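Local atomic coordinates of Slr1951 protein (Synechocystis sp., PDB entry 3HX1), a protein that is of unknown function but contains an FHA domain, a fold that in its relatives recognises phosphothreonine peptides, and so probably takes part in protein-protein recognition. Residues I16-A20 against G21-V25. Residues are numbered along the deposited sequence; the frame is centred on the assembly and turned at random.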
loop_
_atom_site.group_PDB
_atom_site.type_symbol
_atom_site.label_atom_id
_atom_site.label_comp_id
_atom_site.label_asym_id
_atom_site.label_seq_id
_atom_site.Cartn_x
_atom_site.Cartn_y
_atom_site.Cartn_z
ATOM N N ILE A 16 0.259 -8.389 1.411
ATOM C CA ILE A 16 1.499 -7.860 0.863
ATOM C C ILE A 16 2.401 -8.933 0.271
ATOM O O ILE A 16 2.654 -9.969 0.891
ATOM C CB ILE A 16 2.286 -7.102 1.955
ATOM C CG1 ILE A 16 1.430 -5.947 2.483
ATOM C CG2 ILE A 16 3.619 -6.597 1.393
ATOM C CD1 ILE A 16 1.948 -5.336 3.743
ATOM N N LEU A 17 2.891 -8.666 -0.936
ATOM C CA LEU A 17 3.783 -9.585 -1.625
ATOM C C LEU A 17 5.071 -8.871 -1.991
ATOM O O LEU A 17 5.057 -7.933 -2.789
ATOM C CB LEU A 17 3.130 -10.111 -2.898
ATOM C CG LEU A 17 4.058 -10.989 -3.739
ATOM C CD1 LEU A 17 4.527 -12.166 -2.895
ATOM C CD2 LEU A 17 3.341 -11.467 -4.988
ATOM N N ASP A 18 6.183 -9.317 -1.414
ATOM C CA ASP A 18 7.480 -8.716 -1.698
ATOM C C ASP A 18 8.612 -9.713 -1.491
ATOM O O ASP A 18 8.374 -10.897 -1.284
ATOM C CB ASP A 18 7.706 -7.503 -0.801
ATOM C CG ASP A 18 7.483 -7.816 0.673
ATOM O OD1 ASP A 18 7.494 -9.012 1.055
ATOM O OD2 ASP A 18 7.310 -6.859 1.456
ATOM N N ASP A 19 9.845 -9.222 -1.551
ATOM C CA ASP A 19 11.034 -10.057 -1.369
ATOM C C ASP A 19 10.924 -11.037 -0.192
ATOM O O ASP A 19 11.580 -12.078 -0.187
ATOM C CB ASP A 19 12.278 -9.173 -1.169
ATOM C CG ASP A 19 12.585 -8.297 -2.377
ATOM O OD1 ASP A 19 11.806 -8.330 -3.360
ATOM O OD2 ASP A 19 13.607 -7.576 -2.337
ATOM N N ALA A 20 10.104 -10.701 0.802
ATOM C CA ALA A 20 9.927 -11.557 1.975
ATOM C C ALA A 20 8.777 -12.552 1.855
ATOM O O ALA A 20 8.471 -13.260 2.821
ATOM C CB ALA A 20 9.716 -10.699 3.214
ATOM N N GLY A 21 8.142 -12.604 0.684
ATOM C CA GLY A 21 7.040 -13.519 0.476
ATOM C C GLY A 21 5.688 -12.844 0.608
ATOM O O GLY A 21 5.597 -11.622 0.680
ATOM N N ARG A 22 4.626 -13.638 0.641
ATOM C CA ARG A 22 3.286 -13.090 0.757
ATOM C C ARG A 22 2.826 -13.154 2.215
ATOM O O ARG A 22 2.902 -14.215 2.842
ATOM C CB ARG A 22 2.330 -13.880 -0.147
ATOM C CG ARG A 22 0.914 -13.369 -0.107
ATOM C CD ARG A 22 -0.050 -14.129 -1.027
ATOM N NE ARG A 22 0.274 -13.976 -2.445
ATOM C CZ ARG A 22 1.078 -14.790 -3.125
ATOM N NH1 ARG A 22 1.659 -15.831 -2.533
ATOM N NH2 ARG A 22 1.302 -14.564 -4.411
ATOM N N ARG A 23 2.363 -12.029 2.760
ATOM C CA ARG A 23 1.899 -12.009 4.153
ATOM C C ARG A 23 0.709 -11.080 4.313
ATOM O O ARG A 23 0.462 -10.229 3.464
ATOM C CB ARG A 23 2.997 -11.531 5.084
ATOM C CG ARG A 23 3.205 -10.023 5.034
ATOM C CD ARG A 23 4.321 -9.603 5.959
ATOM N NE ARG A 23 5.231 -8.680 5.297
ATOM C CZ ARG A 23 5.019 -7.378 5.169
ATOM N NH1 ARG A 23 3.921 -6.823 5.665
ATOM N NH2 ARG A 23 5.907 -6.632 4.535
ATOM N N GLU A 24 -0.022 -11.234 5.412
ATOM C CA GLU A 24 -1.190 -10.398 5.661
ATOM C C GLU A 24 -1.019 -9.425 6.825
ATOM O O GLU A 24 -0.402 -9.741 7.840
ATOM C CB GLU A 24 -2.426 -11.269 5.891
ATOM C CG GLU A 24 -3.142 -11.666 4.610
ATOM C CD GLU A 24 -4.336 -12.572 4.861
ATOM O OE1 GLU A 24 -4.929 -12.498 5.958
ATOM O OE2 GLU A 24 -4.695 -13.349 3.952
ATOM N N VAL A 25 -1.572 -8.231 6.646
ATOM C CA VAL A 25 -1.519 -7.174 7.639
ATOM C C VAL A 25 -2.939 -6.713 7.910
ATOM O O VAL A 25 -3.745 -6.561 6.985
ATOM C CB VAL A 25 -0.717 -5.969 7.122
ATOM C CG1 VAL A 25 -0.750 -4.848 8.137
ATOM C CG2 VAL A 25 0.705 -6.384 6.835
HETATM O O HOH W 1 5.782 -10.141 2.758
#
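Ile16 and Asp18 pair with Arg23 and Gly21 in the closing end of a beta hairpin, where strand 11-18 turns back into strand 21-27, an outermost strand of one sheet of the FHA beta sandwich. A type I turn from Asp18 to Gly21 joins the antiparallel strands; Gly21 N donates to Asp18 O (2.6 Å), and Asp18 N to Gly21 O in return. Ile16 and Arg23 form the next hydrogen-bonded pair, Ile16 N to Arg23 O and Arg23 N to Ile16 O, each 2.8 Å. Aspartate suits the start of the turn because Asp18 OD1 accepts from Ala20 N (3.1 Å), an Asx turn, the N-H arriving from above the carboxylate plane. Gly21 has a positive phi of 100°, at which any CB would run into the carbonyl oxygen of Ala20. On the face carrying Ile16, Asp18 and Arg23, the arginine lies alongside the isoleucine, a buried, branched side chain whose CD1 packs on Val25 CG2 (3.5 Å). Arg23 CG sits between backbone N and carbonyl carbon (chi1 77°), and the chain bends at chi3, laying one guanidinium face over Ile16 CG2 while Val25 CG2 meets the edge in plane. Arg23 NH2 forms a long salt bridge to Asp18 OD2 (3.4 Å), the two planes 52° apart; NH2 also donates to Arg43 O, and OD2 accepts from Lys45 N, tying the hairpin to strand 42-43 and the loop that follows it. With an alanine here instead of Arg23, Asp18 is likely to lose its charged partner within the hairpin, and Ile16 CG2 the flat group packed on it. Across the other face, Leu17 CD1 stands over the centre of the Arg22 guanidinium, a nonpolar methyl packed on the flat cation. Beside the turn, a water donates to both Asp18 OD1 (2.7 Å) and Gly21 O (2.6 Å), bridging two acceptors that cannot bond each other.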